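Local coordinates for TIGR00266 family protein (Pseudomonas aeruginosa, PDB 1YOX) that is of unknown function, a mostly beta-stranded member of the AIM24 family, which is named after mitochondrial biogenesis, and assembles as a trimer, at residues C[228-231]-C[232-236]; C[101-105]-C[106-110]; C[138-141]-C[142-146]. One frame throughout, in Å; residues are numbered along the deposited sequence.

Contact 1: residues C[228-231]-C[232-236]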
loop_
_atom_site.group_PDB
_atom_site.type_symbol
_atom_site.label_atom_id
_atom_site.label_comp_id
_atom_site.label_asym_id
_atom_site.label_seq_id
_atom_site.Cartn_x
_atom_site.Cartn_y
_atom_site.Cartn_z
ATOM N N SER C 228 1.721 -12.184 -0.872
ATOM C CA SER C 228 1.914 -13.344 -0.008
ATOM C C SER C 228 2.692 -12.932 1.212
ATOM O O SER C 228 2.443 -13.426 2.314
ATOM C CB SER C 228 2.666 -14.442 -0.762
ATOM O OG SER C 228 3.778 -13.908 -1.460
ATOM N N ARG C 229 3.639 -12.024 1.011
ATOM C CA ARG C 229 4.354 -11.479 2.126
ATOM C C ARG C 229 3.487 -10.493 2.902
ATOM O O ARG C 229 3.475 -10.509 4.153
ATOM C CB ARG C 229 5.666 -10.844 1.686
ATOM C CG ARG C 229 6.388 -10.165 2.819
ATOM C CD ARG C 229 7.622 -9.448 2.347
ATOM N NE ARG C 229 8.573 -10.378 1.713
ATOM C CZ ARG C 229 9.824 -10.075 1.375
ATOM N NH1 ARG C 229 10.302 -8.865 1.610
ATOM N NH2 ARG C 229 10.595 -10.992 0.799
ATOM N N LEU C 230 2.753 -9.644 2.174
ATOM C CA LEU C 230 1.865 -8.684 2.825
ATOM C C LEU C 230 0.828 -9.460 3.646
ATOM O O LEU C 230 0.746 -9.279 4.856
ATOM C CB LEU C 230 1.155 -7.780 1.797
ATOM C CG LEU C 230 0.650 -6.347 2.070
ATOM C CD1 LEU C 230 -0.577 -5.963 1.201
ATOM C CD2 LEU C 230 0.396 -6.027 3.500
ATOM N N ALA C 231 0.057 -10.336 2.997
ATOM C CA ALA C 231 -1.031 -11.052 3.687
ATOM C C ALA C 231 -0.487 -11.921 4.808
ATOM O O ALA C 231 -1.031 -11.897 5.918
ATOM C CB ALA C 231 -1.822 -11.874 2.741
ATOM N N GLY C 232 0.591 -12.666 4.517
ATOM C CA GLY C 232 1.235 -13.548 5.492
ATOM C C GLY C 232 1.648 -12.865 6.781
ATOM O O GLY C 232 1.262 -13.313 7.884
ATOM N N ARG C 233 2.426 -11.784 6.678
ATOM C CA ARG C 233 2.874 -11.075 7.896
ATOM C C ARG C 233 1.710 -10.451 8.665
ATOM O O ARG C 233 1.748 -10.351 9.884
ATOM C CB ARG C 233 3.909 -9.993 7.586
ATOM C CG ARG C 233 5.152 -10.444 6.789
ATOM C CD ARG C 233 6.204 -11.305 7.568
ATOM N NE ARG C 233 6.987 -12.101 6.609
ATOM C CZ ARG C 233 8.086 -11.682 5.974
ATOM N NH1 ARG C 233 8.591 -10.467 6.213
ATOM N NH2 ARG C 233 8.691 -12.486 5.095
ATOM N N ILE C 234 0.679 -10.008 7.953
ATOM C CA ILE C 234 -0.492 -9.433 8.589
ATOM C C ILE C 234 -1.302 -10.494 9.302
ATOM O O ILE C 234 -1.832 -10.250 10.369
ATOM C CB ILE C 234 -1.398 -8.644 7.572
ATOM C CG1 ILE C 234 -0.779 -7.268 7.325
ATOM C CG2 ILE C 234 -2.837 -8.499 8.135
ATOM C CD1 ILE C 234 -1.273 -6.532 6.147
ATOM N N TYR C 235 -1.413 -11.663 8.680
ATOM C CA TYR C 235 -2.168 -12.770 9.240
ATOM C C TYR C 235 -1.593 -13.154 10.580
ATOM O O TYR C 235 -2.271 -13.159 11.593
ATOM C CB TYR C 235 -2.110 -13.987 8.329
ATOM C CG TYR C 235 -2.601 -15.257 9.000
ATOM C CD1 TYR C 235 -3.953 -15.434 9.276
ATOM C CD2 TYR C 235 -1.708 -16.281 9.367
ATOM C CE1 TYR C 235 -4.429 -16.592 9.891
ATOM C CE2 TYR C 235 -2.174 -17.453 9.990
ATOM C CZ TYR C 235 -3.539 -17.591 10.239
ATOM O OH TYR C 235 -4.033 -18.728 10.838
ATOM N N ASP C 236 -0.318 -13.465 10.594
ATOM C CA ASP C 236 0.201 -14.025 11.796
ATOM C C ASP C 236 0.608 -12.949 12.826
ATOM O O ASP C 236 0.991 -13.273 13.948
ATOM C CB ASP C 236 1.273 -15.077 11.470
ATOM C CG ASP C 236 2.515 -14.484 10.876
ATOM O OD1 ASP C 236 2.878 -13.358 11.296
ATOM O OD2 ASP C 236 3.128 -15.159 10.013
#
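R229 leaves the helix with CG anti to its backbone N (chi1 175°), whereas R233, one turn on, starts anti to the carbonyl carbon and bends at its second torsion (chi2 -73°). The bend folds R233 back beside R229, and the two run side by side in the same direction. CG of R229 sits over the centre of one face of the R233 guanidinium, 3.9 Å from R233 CZ. Aliphatic carbon meets the flat cation, and the two guanidinium planes are nearly parallel, 18° apart. Like charges come close, R229 NE to R233 NH2 at 4.0 Å, but acceptors elsewhere probably offset this: D178 forms a salt bridge with R229, while the carbonyls of M37 and G35 of the second subunit take bonds from R229 and R233. On another face of the helix L230 and I234 lie alongside each other, and both pack on their counterparts in the third subunit. Beneath run i to i+4 bonds, from R233 N to R229 O at 3.0 Å and from Y235 N to A231 O at 2.8 Å. These are two turns of regular alpha-helix within helix 227-237, with side chains set into an intersubunit interface.

Contact 2: residues C[101-105]-C[106-110]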
loop_
_atom_site.group_PDB
_atom_site.type_symbol
_atom_site.label_atom_id
_atom_site.label_comp_id
_atom_site.label_asym_id
_atom_site.label_seq_id
_atom_site.Cartn_x
_atom_site.Cartn_y
_atom_site.Cartn_z
ATOM N N VAL C 101 1.979 -2.990 -15.210
ATOM C CA VAL C 101 2.766 -2.904 -16.442
ATOM C C VAL C 101 2.009 -3.589 -17.551
ATOM O O VAL C 101 1.438 -4.682 -17.363
ATOM C CB VAL C 101 4.221 -3.526 -16.349
ATOM C CG1 VAL C 101 5.247 -2.520 -15.776
ATOM C CG2 VAL C 101 4.235 -4.827 -15.619
ATOM N N ALA C 102 1.989 -2.929 -18.705
ATOM C CA ALA C 102 1.428 -3.514 -19.919
ATOM C C ALA C 102 2.546 -4.310 -20.534
ATOM O O ALA C 102 3.680 -3.863 -20.575
ATOM C CB ALA C 102 0.949 -2.424 -20.874
ATOM N N VAL C 103 2.258 -5.517 -20.966
ATOM C CA VAL C 103 3.267 -6.281 -21.661
ATOM C C VAL C 103 2.640 -6.718 -22.973
ATOM O O VAL C 103 1.611 -7.402 -22.989
ATOM C CB VAL C 103 3.785 -7.487 -20.815
ATOM C CG1 VAL C 103 4.787 -8.326 -21.613
ATOM C CG2 VAL C 103 4.423 -7.015 -19.488
ATOM N N ASP C 104 3.233 -6.273 -24.081
ATOM C CA ASP C 104 2.782 -6.734 -25.397
ATOM C C ASP C 104 3.330 -8.123 -25.580
ATOM O O ASP C 104 4.526 -8.351 -25.455
ATOM C CB ASP C 104 3.250 -5.805 -26.516
ATOM C CG ASP C 104 2.540 -6.076 -27.837
ATOM O OD1 ASP C 104 2.252 -7.252 -28.158
ATOM O OD2 ASP C 104 2.268 -5.116 -28.572
ATOM N N LEU C 105 2.447 -9.069 -25.829
ATOM C CA LEU C 105 2.887 -10.423 -26.026
ATOM C C LEU C 105 3.823 -10.512 -27.251
ATOM O O LEU C 105 4.855 -11.218 -27.196
ATOM C CB LEU C 105 1.687 -11.378 -26.085
ATOM C CG LEU C 105 1.316 -12.209 -24.825
ATOM C CD1 LEU C 105 1.905 -11.685 -23.531
ATOM C CD2 LEU C 105 -0.186 -12.443 -24.688
ATOM N N ASP C 106 3.510 -9.762 -28.323
ATOM C CA ASP C 106 4.402 -9.722 -29.500
ATOM C C ASP C 106 5.835 -9.439 -29.095
ATOM O O ASP C 106 6.742 -10.075 -29.588
ATOM C CB ASP C 106 3.954 -8.713 -30.562
ATOM C CG ASP C 106 2.797 -9.219 -31.404
ATOM O OD1 ASP C 106 2.214 -8.403 -32.172
ATOM O OD2 ASP C 106 2.453 -10.421 -31.292
ATOM N N ASP C 107 6.022 -8.502 -28.173
ATOM C CA ASP C 107 7.356 -8.101 -27.710
ATOM C C ASP C 107 8.110 -9.179 -26.953
ATOM O O ASP C 107 9.254 -8.968 -26.576
ATOM C CB ASP C 107 7.271 -6.840 -26.830
ATOM C CG ASP C 107 7.095 -5.563 -27.642
ATOM O OD1 ASP C 107 7.730 -5.419 -28.724
ATOM O OD2 ASP C 107 6.322 -4.692 -27.190
ATOM N N VAL C 108 7.469 -10.313 -26.705
ATOM C CA VAL C 108 8.049 -11.393 -25.887
ATOM C C VAL C 108 7.676 -12.793 -26.425
ATOM O O VAL C 108 7.505 -13.743 -25.655
ATOM C CB VAL C 108 7.655 -11.291 -24.355
ATOM C CG1 VAL C 108 8.232 -10.039 -23.700
ATOM C CG2 VAL C 108 6.137 -11.387 -24.152
ATOM N N GLY C 109 7.538 -12.911 -27.746
ATOM C CA GLY C 109 7.414 -14.227 -28.363
ATOM C C GLY C 109 6.024 -14.826 -28.317
ATOM O O GLY C 109 5.810 -15.928 -28.801
ATOM N N GLY C 110 5.069 -14.094 -27.759
ATOM C CA GLY C 110 3.688 -14.566 -27.689
ATOM C C GLY C 110 3.428 -15.504 -26.534
ATOM O O GLY C 110 2.519 -16.333 -26.603
#
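Strand 98-104 ends in a compact turn whose backbone is gathered round the carbonyl oxygen of L105. V108 N donates to L105 O at 2.8 Å and G110 N donates to the same oxygen at 2.9 Å, the two N-H groups arriving from opposite faces of the carbonyl plane, each well out of it. Between L105 and V108 the chain makes a short 3-10 segment, 106-107; beyond V108, G109 and G110, both with phi 82°, turn it toward strand 111-115. A weak bond, D107 N to D104 O, closes the turn one residue earlier.

Among the side chains D104 does most. A trans first torsion (chi1 -167°) lays its carboxylate beside its own carbonyl carbon, and OD1 accepts the N-H of D106 at 2.8 Å, an Asx turn that opens the link from strand 98-104 to strand 111-115. The donor comes to the anti side of OD1, 30° out of the carboxylate plane. D106 crosses D104 at a slant, its CB 3.3 Å from D104 OD1, and D107 brings OD2 to 3.3 Å from D104 CB. The apolar contacts are looser. V108 sets CG2 between its own backbone N and carbonyl carbon, from where the methyl lies near L105 O and faces V103 CG1 at 4.2 Å, the two valines crossing at about a right angle. L105 and V103 also pack on L112 of strand 111-115.

Three acidic groups therefore share one short turn, with D104 OD1 and D106 OD1 only 4.2 Å apart. Such crowding would probably raise the cost of keeping every carboxylate charged, a cost that the backbone N-H held by D104 and the exposure of D106 and D107 to solvent may partly relieve.

Contact 3: residues C[138-141]-C[142-146]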
loop_
_atom_site.group_PDB
_atom_site.type_symbol
_atom_site.label_atom_id
_atom_site.label_comp_id
_atom_site.label_asym_id
_atom_site.label_seq_id
_atom_site.Cartn_x
_atom_site.Cartn_y
_atom_site.Cartn_z
ATOM N N ALA C 138 3.120 -24.769 5.368
ATOM C CA ALA C 138 1.957 -24.355 6.175
ATOM C C ALA C 138 1.802 -22.834 6.335
ATOM O O ALA C 138 0.963 -22.368 7.128
ATOM C CB ALA C 138 1.978 -25.034 7.538
ATOM N N GLY C 139 2.606 -22.066 5.586
ATOM C CA GLY C 139 2.442 -20.606 5.516
ATOM C C GLY C 139 1.452 -20.186 4.428
ATOM O O GLY C 139 0.523 -20.931 4.099
ATOM N N PHE C 140 1.668 -19.003 3.856
ATOM C CA PHE C 140 0.771 -18.438 2.844
ATOM C C PHE C 140 0.584 -19.366 1.669
ATOM O O PHE C 140 -0.534 -19.542 1.181
ATOM C CB PHE C 140 1.269 -17.068 2.337
ATOM C CG PHE C 140 0.387 -16.471 1.260
ATOM C CD1 PHE C 140 -0.726 -15.706 1.599
ATOM C CD2 PHE C 140 0.655 -16.704 -0.090
ATOM C CE1 PHE C 140 -1.555 -15.168 0.618
ATOM C CE2 PHE C 140 -0.156 -16.174 -1.072
ATOM C CZ PHE C 140 -1.267 -15.391 -0.715
ATOM N N PHE C 141 1.683 -19.958 1.198
ATOM C CA PHE C 141 1.573 -20.876 0.064
ATOM C C PHE C 141 1.049 -22.273 0.448
ATOM O O PHE C 141 0.799 -23.111 -0.419
ATOM C CB PHE C 141 2.856 -20.884 -0.795
ATOM C CG PHE C 141 3.037 -19.620 -1.598
ATOM C CD1 PHE C 141 4.180 -18.853 -1.465
ATOM C CD2 PHE C 141 2.032 -19.188 -2.457
ATOM C CE1 PHE C 141 4.341 -17.687 -2.188
ATOM C CE2 PHE C 141 2.160 -18.026 -3.195
ATOM C CZ PHE C 141 3.316 -17.261 -3.063
ATOM N N GLY C 142 0.822 -22.493 1.739
ATOM C CA GLY C 142 0.016 -23.632 2.194
ATOM C C GLY C 142 -1.469 -23.495 1.871
ATOM O O GLY C 142 -2.209 -24.487 1.847
ATOM N N GLY C 143 -1.926 -22.272 1.604
ATOM C CA GLY C 143 -3.354 -22.061 1.361
ATOM C C GLY C 143 -3.760 -22.519 -0.027
ATOM O O GLY C 143 -3.846 -23.720 -0.327
ATOM N N GLU C 144 -3.998 -21.522 -0.869
ATOM C CA GLU C 144 -4.274 -21.683 -2.282
ATOM C C GLU C 144 -3.142 -22.464 -2.974
ATOM O O GLU C 144 -3.401 -23.407 -3.737
ATOM C CB GLU C 144 -4.470 -20.273 -2.885
ATOM C CG GLU C 144 -5.205 -19.318 -1.874
ATOM C CD GLU C 144 -5.164 -17.810 -2.225
ATOM O OE1 GLU C 144 -6.266 -17.207 -2.262
ATOM O OE2 GLU C 144 -4.053 -17.231 -2.425
ATOM N N GLY C 145 -1.894 -22.104 -2.655
ATOM C CA GLY C 145 -0.714 -22.671 -3.314
ATOM C C GLY C 145 -0.040 -21.612 -4.165
ATOM O O GLY C 145 -0.579 -20.532 -4.378
ATOM N N PHE C 146 1.147 -21.927 -4.657
ATOM C CA PHE C 146 1.870 -21.066 -5.586
ATOM C C PHE C 146 1.487 -21.483 -7.008
ATOM O O PHE C 146 1.688 -22.633 -7.407
ATOM C CB PHE C 146 3.388 -21.145 -5.356
ATOM C CG PHE C 146 4.183 -20.254 -6.274
ATOM C CD1 PHE C 146 4.231 -18.880 -6.061
ATOM C CD2 PHE C 146 4.855 -20.787 -7.384
ATOM C CE1 PHE C 146 4.951 -18.043 -6.930
ATOM C CE2 PHE C 146 5.572 -19.956 -8.264
ATOM C CZ PHE C 146 5.623 -18.581 -8.032
#
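F141 of the loop meets F146, the first residue of strand 146-152, as a T-shaped pair: the edge of F146 is directed at the face of F141, with ring planes at 90° and centroids 5.2 Å apart. CD1 of F146 comes to 3.5 Å from F141 CZ. The same face of F141 receives a CH-pi contact from CB of F146, 4.1 Å from the ring centroid. The first torsion of F146 is fully extended (chi1 -179°), which carries its ring alongside F141 so that the two side chains point the same way. F140 CD2 lies over the opposite face of F141, toward its rim.

Backbone hydrogen bonds close two overlapping beta turns around F140 and F141. G142 N donates to G139 O at 2.8 Å and G143 N to F140 O at 3.1 Å, each donor lying well out of the plane of its carbonyl. A CA-H...O contact, from G145 CA to F141 O at 3.3 Å, follows as the chain leaves the turns.

Charge enters through E144, whose OE2 approaches F140 CZ obliquely, while its OE1 makes a salt bridge with R233 of the third subunit.

The loop joins strands 127-134 and 146-152. F141 and F146 pack on Q115 of strand 111-115, and F140 and F141 also rest on S228 at the beginning of helix 227-237.

How the contacts relate
All three contacts are local, yet they illustrate how place in the fold sets chemistry. Contacts 1 and 3 lie on the same side of the chain's centre and touch directly: the loop of contact 3 packs against the helix of contact 1, with F140 near A231, so the aromatic loop backs the C-terminal helix. Both reach the third subunit. Contact 1, the most buried, combines helix bonds with paired arginines, whereas contact 3 relies on edge-to-face rings and glycine turns, and includes several exposed residues. Contact 2 stands apart, its centre 31 Å from that of contact 1, untouched by any other subunit, and its acidic turn joins two strands at the surface.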